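Long-range contacts in 50S ribosomal protein L10 (Thermotoga maritima, PDB 1ZAV), which forms part of the ribosomal stalk, binding rRNA of the large subunit and carrying L7/L12 dimers, and probably plays a central part in the ribosome's dealings with GTP-bound translation factors: residues Ile25-Phe30 against Gly81-Leu86; Glu47-Gly52 against Leu86-Gly91. All coordinates share one frame; numbering follows the deposited sequence. Where two conformers were deposited one is given.

Contact 1: Ile25-Phe30 against Gly81-Leu86; sequences ILFADF and GPTAVL
With OG1 of Thr83 beside the backbone nitrogen (chi1 -51°), CG2 stands anti to it and is laid against Phe27, 3.8 Å from Phe27 CB and close to the plane of the ring at its edge. OG1 of Thr83 donates to O of Gly81 at 2.7 Å and also meets Lys115. Val85 likewise swings CG2 anti to its nitrogen, and this methyl meets CG2 of Ile25 at 3.8 Å, the two branched side chains passing at a slant. Replacing Thr83 with an alanine would probably leave O of Gly81 without its hydroxyl partner and open a gap at the edge of the Phe27 ring. These side chains sit on two neighbouring antiparallel strands in the interior of the sheet, strand 83-88 being bonded on its other side to 53-58, and 24-28 to 114-119. Leu26 with Leu86 and Ala28 with Ala84 are the hydrogen-bonded pairs, each closed by two N-H...O bonds; that from Ala28 N to Ala84 O is almost straight (177°). Phe27 and Val85, a non-hydrogen-bonded pair, share one face, while Leu26, Ala28, Ala84 and Leu86 share the other, where helix 94-106 packs on Ala28 and Leu86. Beyond the last pair, CB of Phe30 reaches CB of Ala84 at 4.0 Å, and a water accepts from N of Phe30 at 2.7 Å and donates weakly to O of Pro82.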
ATOM      1  N   ILE A  25      -6.788   0.109 -24.322  1.00 38.77           N
ATOM      2  CA  ILE A  25      -7.070  -0.739 -25.464  1.00 39.20           C
ATOM      3  C   ILE A  25      -7.107  -2.124 -24.815  1.00 39.69           C
ATOM      4  O   ILE A  25      -6.088  -2.611 -24.333  1.00 40.14           O
ATOM      5  CB  ILE A  25      -5.944  -0.713 -26.546  1.00 40.48           C
ATOM      6  CG1 ILE A  25      -5.823   0.687 -27.153  1.00 42.89           C
ATOM      7  CG2 ILE A  25      -6.270  -1.704 -27.657  1.00 42.44           C
ATOM      8  CD1 ILE A  25      -4.655   0.836 -28.158  1.00 45.37           C
ATOM      9  N   LEU A  26      -8.288  -2.728 -24.752  1.00 39.16           N
ATOM     10  CA  LEU A  26      -8.426  -4.055 -24.171  1.00 39.90           C
ATOM     11  C   LEU A  26      -9.016  -4.984 -25.228  1.00 40.02           C
ATOM     12  O   LEU A  26     -10.021  -4.670 -25.874  1.00 42.32           O
ATOM     13  CB  LEU A  26      -9.303  -4.001 -22.905  1.00 39.64           C
ATOM     14  CG  LEU A  26      -9.550  -5.321 -22.163  1.00 37.92           C
ATOM     15  CD1 LEU A  26      -9.925  -5.060 -20.713  1.00 38.92           C
ATOM     16  CD2 LEU A  26     -10.636  -6.100 -22.876  1.00 40.58           C
ATOM     17  N   PHE A  27      -8.374  -6.136 -25.412  1.00 38.39           N
ATOM     18  CA  PHE A  27      -8.801  -7.096 -26.411  1.00 39.44           C
ATOM     19  C   PHE A  27      -9.647  -8.185 -25.799  1.00 41.41           C
ATOM     20  O   PHE A  27      -9.222  -8.832 -24.846  1.00 43.15           O
ATOM     21  CB  PHE A  27      -7.572  -7.695 -27.070  1.00 38.16           C
ATOM     22  CG  PHE A  27      -6.672  -6.663 -27.680  1.00 38.46           C
ATOM     23  CD1 PHE A  27      -6.925  -6.174 -28.961  1.00 40.91           C
ATOM     24  CD2 PHE A  27      -5.582  -6.165 -26.968  1.00 40.29           C
ATOM     25  CE1 PHE A  27      -6.096  -5.196 -29.532  1.00 37.98           C
ATOM     26  CE2 PHE A  27      -4.744  -5.186 -27.528  1.00 43.45           C
ATOM     27  CZ  PHE A  27      -5.007  -4.706 -28.814  1.00 40.00           C
ATOM     28  N   ALA A  28     -10.829  -8.391 -26.372  1.00 43.47           N
ATOM     29  CA  ALA A  28     -11.777  -9.387 -25.874  1.00 44.16           C
ATOM     30  C   ALA A  28     -12.344 -10.338 -26.923  1.00 45.47           C
ATOM     31  O   ALA A  28     -12.549  -9.969 -28.084  1.00 47.33           O
ATOM     32  CB  ALA A  28     -12.929  -8.677 -25.174  1.00 44.09           C
ATOM     33  N   ASP A  29     -12.600 -11.569 -26.492  1.00 46.14           N
ATOM     34  CA  ASP A  29     -13.209 -12.591 -27.333  1.00 46.00           C
ATOM     35  C   ASP A  29     -14.699 -12.388 -27.074  1.00 46.16           C
ATOM     36  O   ASP A  29     -15.165 -12.622 -25.960  1.00 44.74           O
ATOM     37  CB  ASP A  29     -12.789 -13.986 -26.860  1.00 45.04           C
ATOM     38  CG  ASP A  29     -13.545 -15.100 -27.562  1.00 47.15           C
ATOM     39  OD1 ASP A  29     -14.596 -14.830 -28.184  1.00 44.76           O
ATOM     40  OD2 ASP A  29     -13.093 -16.260 -27.477  1.00 50.70           O
ATOM     41  N   PHE A  30     -15.441 -11.946 -28.084  1.00 45.55           N
ATOM     42  CA  PHE A  30     -16.869 -11.696 -27.915  1.00 46.85           C
ATOM     43  C   PHE A  30     -17.731 -12.676 -28.717  1.00 46.42           C
ATOM     44  O   PHE A  30     -18.927 -12.444 -28.936  1.00 45.96           O
ATOM     45  CB  PHE A  30     -17.180 -10.252 -28.324  1.00 46.39           C
ATOM     46  CG  PHE A  30     -18.462  -9.710 -27.745  1.00 49.09           C
ATOM     47  CD1 PHE A  30     -18.629  -9.611 -26.365  1.00 49.69           C
ATOM     48  CD2 PHE A  30     -19.497  -9.288 -28.580  1.00 47.84           C
ATOM     49  CE1 PHE A  30     -19.807  -9.094 -25.818  1.00 51.06           C
ATOM     50  CE2 PHE A  30     -20.680  -8.771 -28.044  1.00 51.30           C
ATOM     51  CZ  PHE A  30     -20.835  -8.676 -26.661  1.00 50.14           C
ATOM     52  N   GLY A  81      -7.538 -15.004 -33.472  1.00 66.12           N
ATOM     53  CA  GLY A  81      -8.949 -15.290 -33.661  1.00 66.35           C
ATOM     54  C   GLY A  81      -9.780 -14.022 -33.642  1.00 66.40           C
ATOM     55  O   GLY A  81      -9.251 -12.953 -33.338  1.00 67.53           O
ATOM     56  N   PRO A  82     -11.081 -14.099 -33.972  1.00 65.82           N
ATOM     57  CA  PRO A  82     -11.940 -12.906 -33.968  1.00 65.02           C
ATOM     58  C   PRO A  82     -11.815 -12.170 -32.636  1.00 61.55           C
ATOM     59  O   PRO A  82     -12.014 -12.754 -31.568  1.00 62.33           O
ATOM     60  CB  PRO A  82     -13.338 -13.480 -34.213  1.00 66.29           C
ATOM     61  CG  PRO A  82     -13.224 -14.903 -33.724  1.00 66.97           C
ATOM     62  CD  PRO A  82     -11.872 -15.315 -34.222  1.00 66.66           C
ATOM     63  N   THR A  83     -11.476 -10.890 -32.707  1.00 58.55           N
ATOM     64  CA  THR A  83     -11.271 -10.100 -31.502  1.00 54.72           C
ATOM     65  C   THR A  83     -11.977  -8.757 -31.504  1.00 53.14           C
ATOM     66  O   THR A  83     -11.927  -8.011 -32.480  1.00 55.15           O
ATOM     67  CB  THR A  83      -9.773  -9.850 -31.283  1.00 54.32           C
ATOM     68  OG1 THR A  83      -9.065 -11.094 -31.362  1.00 53.80           O
ATOM     69  CG2 THR A  83      -9.533  -9.219 -29.920  1.00 53.20           C
ATOM     70  N   ALA A  84     -12.644  -8.455 -30.397  1.00 49.31           N
ATOM     71  CA  ALA A  84     -13.338  -7.188 -30.255  1.00 46.69           C
ATOM     72  C   ALA A  84     -12.380  -6.297 -29.490  1.00 44.56           C
ATOM     73  O   ALA A  84     -11.493  -6.789 -28.785  1.00 43.85           O
ATOM     74  CB  ALA A  84     -14.633  -7.378 -29.475  1.00 46.91           C
ATOM     75  N   VAL A  85     -12.549  -4.988 -29.614  1.00 40.77           N
ATOM     76  CA  VAL A  85     -11.656  -4.081 -28.932  1.00 39.40           C
ATOM     77  C   VAL A  85     -12.395  -3.011 -28.134  1.00 39.54           C
ATOM     78  O   VAL A  85     -13.302  -2.350 -28.642  1.00 41.44           O
ATOM     79  CB  VAL A  85     -10.681  -3.418 -29.960  1.00 38.48           C
ATOM     80  CG1 VAL A  85     -11.426  -2.485 -30.890  1.00 35.76           C
ATOM     81  CG2 VAL A  85      -9.609  -2.685 -29.249  1.00 41.81           C
ATOM     82  N   LEU A  86     -11.993  -2.856 -26.878  0.50 41.06           N
ATOM     83  CA  LEU A  86     -12.584  -1.873 -25.978  0.50 40.62           C
ATOM     84  C   LEU A  86     -11.552  -0.776 -25.778  0.50 40.15           C
ATOM     85  O   LEU A  86     -10.464  -1.034 -25.269  0.50 41.25           O
ATOM     86  CB  LEU A  86     -12.912  -2.535 -24.633  0.50 41.77           C
ATOM     87  CG  LEU A  86     -13.578  -1.752 -23.498  0.50 43.70           C
ATOM     88  CD1 LEU A  86     -13.843  -2.703 -22.332  0.50 44.33           C
ATOM     89  CD2 LEU A  86     -12.694  -0.610 -23.042  0.50 42.41           C
TER
HETATM   90  O   HOH W   1     -14.702 -11.447 -30.638  1.00 51.79           O

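Contact 2: Glu47-Gly52 against Leu86-Gly91; sequences EKYGDG and LYVTEG
The carbonyl oxygen of Gly52 takes two backbone N-H groups from the residues just after strand 83-88, a short bond from Thr89 N at 2.7 Å and a weak one from Glu90 N at 3.3 Å, while CA of Val88 lies close to the same oxygen. Gly52 packs tightly here: a side chain at this position would run into O of Glu90. Tyr49, in the last turn of the helix, lays its ring alongside, with CD1 in plane to O of Glu90 at 3.4 Å, while CE1 reaches CG1 of Val88 at 3.8 Å, the two side chains crossing at about a right angle. Helix 35-49 leads into strand 53-58 through a type II' turn from Tyr49 to Gly52, closed by Gly52 N on Tyr49 O; Gly50, the first residue to leave helical angles, takes the positive phi at the second position of the turn. Three waters also bridge the segments. One donates to both Tyr49 O and Glu90 O; two others each donate to Asp51 O and are hydrogen-bonded to OG1 of Thr89, the nearer pair of distances being 2.7 Å to Asp51 O and 2.6 Å to Thr89 OG1. Past the ring edge, OH of Tyr49 bonds to O of Asp92, fastening the aromatic to the approach of helix 94-106.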
ATOM      1  N   GLU A  47     -23.247   5.016 -20.342  1.00 47.50           N
ATOM      2  CA  GLU A  47     -23.777   5.576 -19.108  1.00 50.01           C
ATOM      3  C   GLU A  47     -22.658   6.185 -18.269  1.00 50.36           C
ATOM      4  O   GLU A  47     -22.880   7.125 -17.509  1.00 51.54           O
ATOM      5  CB  GLU A  47     -24.472   4.472 -18.318  1.00 54.39           C
ATOM      6  CG  GLU A  47     -24.725   4.781 -16.856  1.00 61.67           C
ATOM      7  CD  GLU A  47     -25.307   3.588 -16.113  1.00 65.34           C
ATOM      8  OE1 GLU A  47     -26.471   3.225 -16.388  1.00 67.88           O
ATOM      9  OE2 GLU A  47     -24.594   3.006 -15.262  1.00 68.11           O
ATOM     10  N   LYS A  48     -21.449   5.651 -18.420  1.00 48.84           N
ATOM     11  CA  LYS A  48     -20.299   6.128 -17.667  1.00 46.21           C
ATOM     12  C   LYS A  48     -19.326   6.961 -18.489  1.00 44.81           C
ATOM     13  O   LYS A  48     -18.664   7.849 -17.957  1.00 43.83           O
ATOM     14  CB  LYS A  48     -19.534   4.940 -17.065  1.00 49.09           C
ATOM     15  CG  LYS A  48     -20.320   4.115 -16.053  1.00 51.12           C
ATOM     16  CD  LYS A  48     -20.617   4.913 -14.795  1.00 53.07           C
ATOM     17  CE  LYS A  48     -21.310   4.059 -13.750  1.00 55.50           C
ATOM     18  NZ  LYS A  48     -21.437   4.797 -12.469  1.00 58.09           N
ATOM     19  N   TYR A  49     -19.231   6.682 -19.784  1.00 41.84           N
ATOM     20  CA  TYR A  49     -18.286   7.412 -20.626  1.00 42.04           C
ATOM     21  C   TYR A  49     -18.902   8.271 -21.732  1.00 41.73           C
ATOM     22  O   TYR A  49     -18.211   9.091 -22.339  1.00 41.91           O
ATOM     23  CB  TYR A  49     -17.305   6.419 -21.270  1.00 42.77           C
ATOM     24  CG  TYR A  49     -16.271   5.836 -20.316  1.00 41.80           C
ATOM     25  CD1 TYR A  49     -14.999   6.410 -20.195  1.00 43.25           C
ATOM     26  CD2 TYR A  49     -16.561   4.711 -19.543  1.00 43.88           C
ATOM     27  CE1 TYR A  49     -14.040   5.870 -19.324  1.00 43.28           C
ATOM     28  CE2 TYR A  49     -15.613   4.166 -18.667  1.00 42.91           C
ATOM     29  CZ  TYR A  49     -14.357   4.748 -18.564  1.00 44.36           C
ATOM     30  OH  TYR A  49     -13.421   4.207 -17.698  1.00 46.55           O
ATOM     31  N   GLY A  50     -20.186   8.092 -22.004  1.00 41.69           N
ATOM     32  CA  GLY A  50     -20.781   8.848 -23.096  1.00 43.47           C
ATOM     33  C   GLY A  50     -20.162   8.317 -24.384  1.00 44.06           C
ATOM     34  O   GLY A  50     -20.285   7.132 -24.688  1.00 44.15           O
ATOM     35  N   ASP A  51     -19.485   9.174 -25.140  1.00 44.74           N
ATOM     36  CA  ASP A  51     -18.843   8.739 -26.376  1.00 47.60           C
ATOM     37  C   ASP A  51     -17.338   8.545 -26.162  1.00 46.59           C
ATOM     38  O   ASP A  51     -16.589   8.377 -27.130  1.00 47.17           O
ATOM     39  CB  ASP A  51     -19.043   9.784 -27.487  1.00 50.75           C
ATOM     40  CG  ASP A  51     -20.493   9.942 -27.897  1.00 55.24           C
ATOM     41  OD1 ASP A  51     -21.126   8.925 -28.265  1.00 56.47           O
ATOM     42  OD2 ASP A  51     -20.999  11.087 -27.860  1.00 57.90           O
ATOM     43  N   GLY A  52     -16.911   8.580 -24.899  1.00 45.32           N
ATOM     44  CA  GLY A  52     -15.502   8.458 -24.560  1.00 42.90           C
ATOM     45  C   GLY A  52     -14.956   7.050 -24.577  1.00 42.56           C
ATOM     46  O   GLY A  52     -13.764   6.835 -24.381  1.00 41.09           O
ATOM     47  N   LEU A  86     -11.993  -2.856 -26.878  0.50 41.06           N
ATOM     48  CA  LEU A  86     -12.584  -1.873 -25.978  0.50 40.62           C
ATOM     49  C   LEU A  86     -11.552  -0.776 -25.778  0.50 40.15           C
ATOM     50  O   LEU A  86     -10.464  -1.034 -25.269  0.50 41.25           O
ATOM     51  CB  LEU A  86     -12.912  -2.535 -24.633  0.50 41.77           C
ATOM     52  CG  LEU A  86     -13.578  -1.752 -23.498  0.50 43.70           C
ATOM     53  CD1 LEU A  86     -13.843  -2.703 -22.332  0.50 44.33           C
ATOM     54  CD2 LEU A  86     -12.694  -0.610 -23.042  0.50 42.41           C
ATOM     55  N   TYR A  87     -11.871   0.449 -26.181  1.00 37.25           N
ATOM     56  CA  TYR A  87     -10.914   1.525 -26.000  1.00 37.87           C
ATOM     57  C   TYR A  87     -11.540   2.776 -25.434  1.00 37.78           C
ATOM     58  O   TYR A  87     -12.742   3.006 -25.592  1.00 39.50           O
ATOM     59  CB  TYR A  87     -10.159   1.813 -27.310  1.00 38.84           C
ATOM     60  CG  TYR A  87     -11.020   2.217 -28.479  1.00 39.93           C
ATOM     61  CD1 TYR A  87     -11.529   3.507 -28.583  1.00 42.89           C
ATOM     62  CD2 TYR A  87     -11.293   1.318 -29.502  1.00 42.86           C
ATOM     63  CE1 TYR A  87     -12.283   3.895 -29.685  1.00 43.43           C
ATOM     64  CE2 TYR A  87     -12.047   1.692 -30.608  1.00 44.00           C
ATOM     65  CZ  TYR A  87     -12.534   2.983 -30.693  1.00 44.44           C
ATOM     66  OH  TYR A  87     -13.262   3.350 -31.794  1.00 46.45           O
ATOM     67  N   VAL A  88     -10.718   3.556 -24.737  1.00 37.89           N
ATOM     68  CA  VAL A  88     -11.151   4.794 -24.110  1.00 39.53           C
ATOM     69  C   VAL A  88     -10.384   5.975 -24.682  1.00 41.24           C
ATOM     70  O   VAL A  88      -9.155   5.956 -24.748  1.00 37.23           O
ATOM     71  CB  VAL A  88     -10.929   4.750 -22.578  1.00 40.89           C
ATOM     72  CG1 VAL A  88     -11.256   6.108 -21.956  1.00 38.50           C
ATOM     73  CG2 VAL A  88     -11.810   3.661 -21.960  1.00 37.41           C
ATOM     74  N   THR A  89     -11.117   7.003 -25.103  1.00 41.34           N
ATOM     75  CA  THR A  89     -10.485   8.189 -25.659  1.00 43.29           C
ATOM     76  C   THR A  89     -10.655   9.384 -24.725  1.00 43.57           C
ATOM     77  O   THR A  89      -9.905  10.358 -24.814  1.00 44.06           O
ATOM     78  CB  THR A  89     -11.059   8.532 -27.063  1.00 44.51           C
ATOM     79  OG1 THR A  89     -12.489   8.528 -27.017  1.00 42.09           O
ATOM     80  CG2 THR A  89     -10.593   7.511 -28.092  1.00 45.81           C
ATOM     81  N   GLU A  90     -11.638   9.312 -23.831  1.00 41.14           N
ATOM     82  CA  GLU A  90     -11.864  10.391 -22.884  1.00 44.17           C
ATOM     83  C   GLU A  90     -12.392   9.856 -21.562  1.00 42.70           C
ATOM     84  O   GLU A  90     -13.313   9.046 -21.547  1.00 43.72           O
ATOM     85  CB  GLU A  90     -12.846  11.427 -23.440  1.00 44.34           C
ATOM     86  CG  GLU A  90     -12.825  12.706 -22.611  1.00 50.86           C
ATOM     87  CD  GLU A  90     -13.850  13.739 -23.041  1.00 53.88           C
ATOM     88  OE1 GLU A  90     -13.764  14.878 -22.541  1.00 55.33           O
ATOM     89  OE2 GLU A  90     -14.737  13.421 -23.863  1.00 55.28           O
ATOM     90  N   GLY A  91     -11.798  10.320 -20.466  1.00 43.25           N
ATOM     91  CA  GLY A  91     -12.191   9.882 -19.136  1.00 44.08           C
ATOM     92  C   GLY A  91     -11.189   8.873 -18.591  1.00 44.84           C
ATOM     93  O   GLY A  91     -10.427   8.281 -19.356  1.00 45.02           O
TER
HETATM   94  O   HOH W   2     -15.605  10.243 -21.061  1.00 45.84           O
HETATM   95  O   HOH W   3     -14.397   6.894 -27.809  1.00 46.92           O
HETATM   96  O   HOH W   4     -14.292  10.503 -26.645  1.00 71.37           O

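Overall arrangement
Both contacts draw on strand 83-88, yet their centres lie about 16 Å apart; their segments overlap at Leu86, which makes its contacts in contact 1. Contact 1 takes the beginning and middle of the strand, against strand 24-28 inside the antiparallel sheet; contact 2 takes its exit, against the turn between helix 35-49 and strand 53-58, an edge strand of the sheet within this chain. Along the chain the segments alternate, 25-30, 47-52, 81-86 and 86-91. The principle is that an inner strand can meet different parts of a fold along its length: here a neighbouring strand and then the turn after a helix, within the L10 family region, ahead in sequence of residues 138-180, which bind L7/L12 dimers.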